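4-oxalmesaconate hydratase (Pseudomonas putida, PDB 5CGZ) catalyses, as a zinc-dependent hydratase of gallate degradation, the addition of water to the enol form of oxalomesaconate, giving 4-carboxy-4-hydroxy-2-oxoadipate. Local coordinates at residues Asp13-Ala18 with Met68-Ile73; Gly20-His25 with Leu74-Glu79. One frame throughout, in Å; residues are numbered along the deposited sequence.

Contact 1 (Asp13-Ala18 with Met68-Ile73); sequences DFVWRA and MAAAEI. With ZN (zinc ion), chain C.
V15 and F14 reach from the start of helix 13-27 to two small residues of helix 56-74. The bumps are all on one side. CG2 of V15 meets the methyl CB of A70 at 3.5 Å. F14 comes in beside it with the far end of its ring. Its CZ lies 4.4 Å from A70 CB, at an oblique approach, and 4.5 Å from A71 CB. The backbone N of A71 sits at the ring edge, near the ring plane. CG2 of V15 also rests over one face of the F14 ring, toward the rim, so the two side chains form a single bump. CG1 of V15 is anti to its backbone N (chi1 176°), which turns CG2 to the ring and to A70. The alanines supply the hollow. The short segments approach to 10.4 Å between axes, at 38°.

Nearby, D13 binds the zinc ion through OD1 at 2.0 Å; H10, E44, H123 and a water complete the site. R17 NE donates to D13 OD2 at 2.9 Å in a salt bridge, nearly straight (166°). OD2 is met on its anti side, somewhat out of the carboxylate plane, but lies in the guanidinium plane. R17, which also bonds Y199 and E158, is second-shell; with the zinc bond it holds the carboxylate at both oxygens. Between the helices the meeting side chains are apolar, with no hydrogen bond.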
# COMPACT_ATOMS: atom_id res chain seq x y z
N ASP A 13 4.48 -0.61 -28.83
CA ASP A 13 3.85 -0.12 -27.62
C ASP A 13 3.29 1.30 -27.74
O ASP A 13 2.20 1.56 -27.23
CB ASP A 13 4.84 -0.19 -26.46
CG ASP A 13 4.94 -1.59 -25.90
OD1 ASP A 13 6.05 -2.15 -25.86
OD2 ASP A 13 3.88 -2.13 -25.49
N PHE A 14 4.00 2.21 -28.40
CA PHE A 14 3.50 3.58 -28.45
C PHE A 14 2.21 3.64 -29.25
O PHE A 14 1.41 4.55 -29.06
CB PHE A 14 4.56 4.55 -29.01
CG PHE A 14 4.77 4.46 -30.51
CD1 PHE A 14 5.71 3.59 -31.05
CD2 PHE A 14 4.06 5.28 -31.37
CE1 PHE A 14 5.91 3.52 -32.43
CE2 PHE A 14 4.25 5.22 -32.76
CZ PHE A 14 5.18 4.33 -33.29
N VAL A 15 1.99 2.67 -30.14
CA VAL A 15 0.78 2.68 -30.95
C VAL A 15 -0.43 2.25 -30.10
O VAL A 15 -1.43 2.96 -30.05
CB VAL A 15 0.91 1.76 -32.20
CG1 VAL A 15 -0.41 1.71 -32.97
CG2 VAL A 15 2.03 2.26 -33.10
N TRP A 16 -0.33 1.11 -29.42
CA TRP A 16 -1.44 0.65 -28.58
C TRP A 16 -1.78 1.63 -27.46
O TRP A 16 -2.95 1.87 -27.16
CB TRP A 16 -1.14 -0.71 -27.93
CG TRP A 16 -0.64 -1.80 -28.82
CD1 TRP A 16 0.55 -2.47 -28.71
CD2 TRP A 16 -1.33 -2.39 -29.93
NE1 TRP A 16 0.64 -3.43 -29.69
CE2 TRP A 16 -0.49 -3.40 -30.45
CE3 TRP A 16 -2.58 -2.17 -30.53
CZ2 TRP A 16 -0.86 -4.18 -31.55
CZ3 TRP A 16 -2.94 -2.95 -31.62
CH2 TRP A 16 -2.08 -3.94 -32.12
N ARG A 17 -0.74 2.18 -26.84
CA ARG A 17 -0.87 2.82 -25.52
C ARG A 17 -0.81 4.34 -25.55
O ARG A 17 -1.22 4.98 -24.58
CB ARG A 17 0.22 2.30 -24.58
CG ARG A 17 0.31 0.80 -24.59
CD ARG A 17 1.28 0.19 -23.57
NE ARG A 17 1.51 -1.17 -24.03
CZ ARG A 17 0.61 -2.15 -23.94
NH1 ARG A 17 -0.56 -1.92 -23.34
NH2 ARG A 17 0.89 -3.34 -24.44
N ALA A 18 -0.28 4.92 -26.63
CA ALA A 18 -0.05 6.36 -26.68
C ALA A 18 -0.50 7.01 -27.99
O ALA A 18 -0.31 8.22 -28.17
CB ALA A 18 1.43 6.65 -26.44
N MET A 68 7.23 3.19 -38.38
CA MET A 68 7.36 4.39 -39.19
C MET A 68 6.04 4.76 -39.86
O MET A 68 5.69 5.94 -39.93
CB MET A 68 8.44 4.22 -40.25
CG MET A 68 9.84 4.38 -39.68
SD MET A 68 11.09 3.88 -40.88
CE MET A 68 12.57 4.52 -40.10
N ALA A 69 5.29 3.76 -40.32
CA ALA A 69 3.99 4.01 -40.92
C ALA A 69 3.01 4.57 -39.88
O ALA A 69 2.30 5.53 -40.14
CB ALA A 69 3.42 2.73 -41.54
N ALA A 70 3.00 3.98 -38.68
CA ALA A 70 2.12 4.44 -37.61
C ALA A 70 2.48 5.86 -37.18
O ALA A 70 1.59 6.71 -37.01
CB ALA A 70 2.19 3.50 -36.41
N ALA A 71 3.77 6.12 -37.02
CA ALA A 71 4.23 7.45 -36.61
C ALA A 71 3.78 8.52 -37.59
O ALA A 71 3.39 9.62 -37.19
CB ALA A 71 5.75 7.46 -36.47
N GLU A 72 3.85 8.20 -38.88
CA GLU A 72 3.46 9.13 -39.95
C GLU A 72 1.98 9.48 -39.81
O GLU A 72 1.61 10.65 -39.86
CB GLU A 72 3.75 8.51 -41.33
CG GLU A 72 3.77 9.50 -42.50
CD GLU A 72 2.44 9.60 -43.24
OE1 GLU A 72 1.56 8.72 -43.04
OE2 GLU A 72 2.27 10.55 -44.03
N ILE A 73 1.16 8.46 -39.63
CA ILE A 73 -0.28 8.64 -39.44
C ILE A 73 -0.60 9.48 -38.20
O ILE A 73 -1.47 10.35 -38.24
CB ILE A 73 -1.00 7.28 -39.31
CG1 ILE A 73 -0.97 6.53 -40.65
CG2 ILE A 73 -2.42 7.47 -38.79
CD1 ILE A 73 -1.45 5.10 -40.58
ZN ZN C . 6.07 -4.01 -25.13
O HOH W 1 3.86 -5.07 -25.53

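Contact 2 (Gly20-His25 with Leu74-Glu79); sequences GAIALH and LGASVE
I22 points its CG2 methyl into the corner where helix 56-74 gives way to strand 76-80. The methyl touches A76 CB at 3.6 Å and L74 CB at 3.8 Å, so it bridges the last turn of the helix and the start of the strand. CG1 of I22 lies beside the backbone N (chi1 -67°), which leaves CG2 anti to that N and facing L74 and A76. The I22 and L74 side chains cross obliquely. L74 runs on past I22, and its CD2 reaches the methyl of A23 at 4.2 Å.

A23 is also met by backbone. The two backbones come close here: A23 CA makes a CA-H...O contact with L74 O at 3.4 Å. A water donates to both A23 O and L74 O and joins the two carbonyls.

The corner is a Schellman motif. G75, with positive phi (92°), is its C-prime residue, and A76 N and G75 N turn back to A71 O and E72 O. The chain then enters strand 76-80, an outermost strand of the Rossmann-like sheet within this chain, parallel to its neighbour 31-36. S77 and E79 pair with strand 31-36, while V34 of that strand touches I22.

Farther along helix 13-27, H25 folds back on its own helix. ND1 donates to A21 O at 2.8 Å with the acceptor in the ring plane. A21 O also accepts from H25 N, so two bonds from one residue grip it. NE2 of the same ring is hydrogen-bonded to the backbone N of L239 of a neighbouring subunit.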
# COMPACT_ATOMS: atom_id res chain seq x y z
N GLY A 20 -3.37 7.87 -29.28
CA GLY A 20 -4.27 8.99 -29.08
C GLY A 20 -3.55 10.22 -28.57
O GLY A 20 -3.72 11.31 -29.11
N ALA A 21 -2.75 10.06 -27.52
CA ALA A 21 -2.05 11.18 -26.92
C ALA A 21 -1.13 11.85 -27.94
O ALA A 21 -1.00 13.08 -27.97
CB ALA A 21 -1.26 10.73 -25.68
N ILE A 22 -0.49 11.04 -28.77
CA ILE A 22 0.43 11.56 -29.79
C ILE A 22 -0.33 12.39 -30.83
O ILE A 22 0.01 13.56 -31.09
CB ILE A 22 1.21 10.41 -30.47
CG1 ILE A 22 2.17 9.76 -29.46
CG2 ILE A 22 1.98 10.94 -31.69
CD1 ILE A 22 2.82 8.48 -29.93
N ALA A 23 -1.38 11.80 -31.41
CA ALA A 23 -2.17 12.48 -32.44
C ALA A 23 -2.83 13.74 -31.89
O ALA A 23 -2.89 14.76 -32.57
CB ALA A 23 -3.23 11.53 -33.01
N LEU A 24 -3.32 13.66 -30.65
CA LEU A 24 -4.03 14.79 -30.06
C LEU A 24 -3.09 15.99 -29.86
O LEU A 24 -3.42 17.12 -30.23
CB LEU A 24 -4.68 14.40 -28.72
CG LEU A 24 -5.62 15.44 -28.10
CD1 LEU A 24 -6.88 15.61 -28.95
CD2 LEU A 24 -5.99 15.11 -26.66
N HIS A 25 -1.92 15.75 -29.28
CA HIS A 25 -1.01 16.87 -29.02
C HIS A 25 -0.36 17.39 -30.31
O HIS A 25 -0.06 18.58 -30.42
CB HIS A 25 0.04 16.47 -27.98
CG HIS A 25 -0.51 16.34 -26.59
ND1 HIS A 25 -1.13 15.19 -26.14
CD2 HIS A 25 -0.58 17.23 -25.57
CE1 HIS A 25 -1.54 15.37 -24.90
NE2 HIS A 25 -1.21 16.59 -24.52
N LEU A 74 0.11 9.23 -37.10
CA LEU A 74 -0.16 9.92 -35.84
C LEU A 74 0.39 11.35 -35.85
O LEU A 74 -0.11 12.21 -35.12
CB LEU A 74 0.43 9.12 -34.67
CG LEU A 74 -0.16 7.72 -34.47
CD1 LEU A 74 0.66 6.94 -33.44
CD2 LEU A 74 -1.65 7.79 -34.06
N GLY A 75 1.41 11.60 -36.66
CA GLY A 75 2.03 12.91 -36.71
C GLY A 75 3.23 13.04 -35.77
O GLY A 75 3.46 14.10 -35.19
N ALA A 76 3.99 11.96 -35.61
CA ALA A 76 5.17 11.99 -34.75
C ALA A 76 6.42 11.63 -35.53
O ALA A 76 6.33 10.95 -36.55
CB ALA A 76 5.01 11.02 -33.59
N SER A 77 7.57 12.07 -35.04
CA SER A 77 8.83 11.51 -35.52
C SER A 77 9.18 10.33 -34.62
O SER A 77 8.70 10.24 -33.49
CB SER A 77 9.93 12.56 -35.52
OG SER A 77 10.15 13.09 -34.22
N VAL A 78 10.00 9.41 -35.13
CA VAL A 78 10.37 8.22 -34.36
C VAL A 78 11.82 7.82 -34.61
O VAL A 78 12.31 7.92 -35.74
CB VAL A 78 9.43 7.04 -34.69
CG1 VAL A 78 9.47 6.73 -36.17
CG2 VAL A 78 9.81 5.80 -33.86
N GLU A 79 12.52 7.40 -33.56
CA GLU A 79 13.86 6.86 -33.73
C GLU A 79 13.96 5.53 -33.00
O GLU A 79 13.16 5.25 -32.10
CB GLU A 79 14.92 7.85 -33.24
CG GLU A 79 15.01 8.00 -31.74
CD GLU A 79 16.03 9.04 -31.32
OE1 GLU A 79 15.62 10.17 -30.94
OE2 GLU A 79 17.24 8.75 -31.36
O HOH W 2 -2.11 14.43 -35.48

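The centres of contact 1 and contact 2 lie about 7 Å apart. Both use helix 13-27: contact 1 its beginning, contact 2 its later half. Their partners are also consecutive, the end of helix 56-74 and then strand 76-80. Along the chain the segments alternate, 13-18, 20-25, 68-73, 74-79, with strand 31-36 in between. The contacts touch through apolar packing, F14 CD2 on I22 CD1 at 3.7 Å and A71 CB on V78 CG1, and through the probable backbone bond from A76 N to A71 O. Helix 13-27 packs first on the end of helix 56-74 and then on the turn into strand 76-80, so the helix carrying zinc ligand D13 is joined to the edge of the sheet.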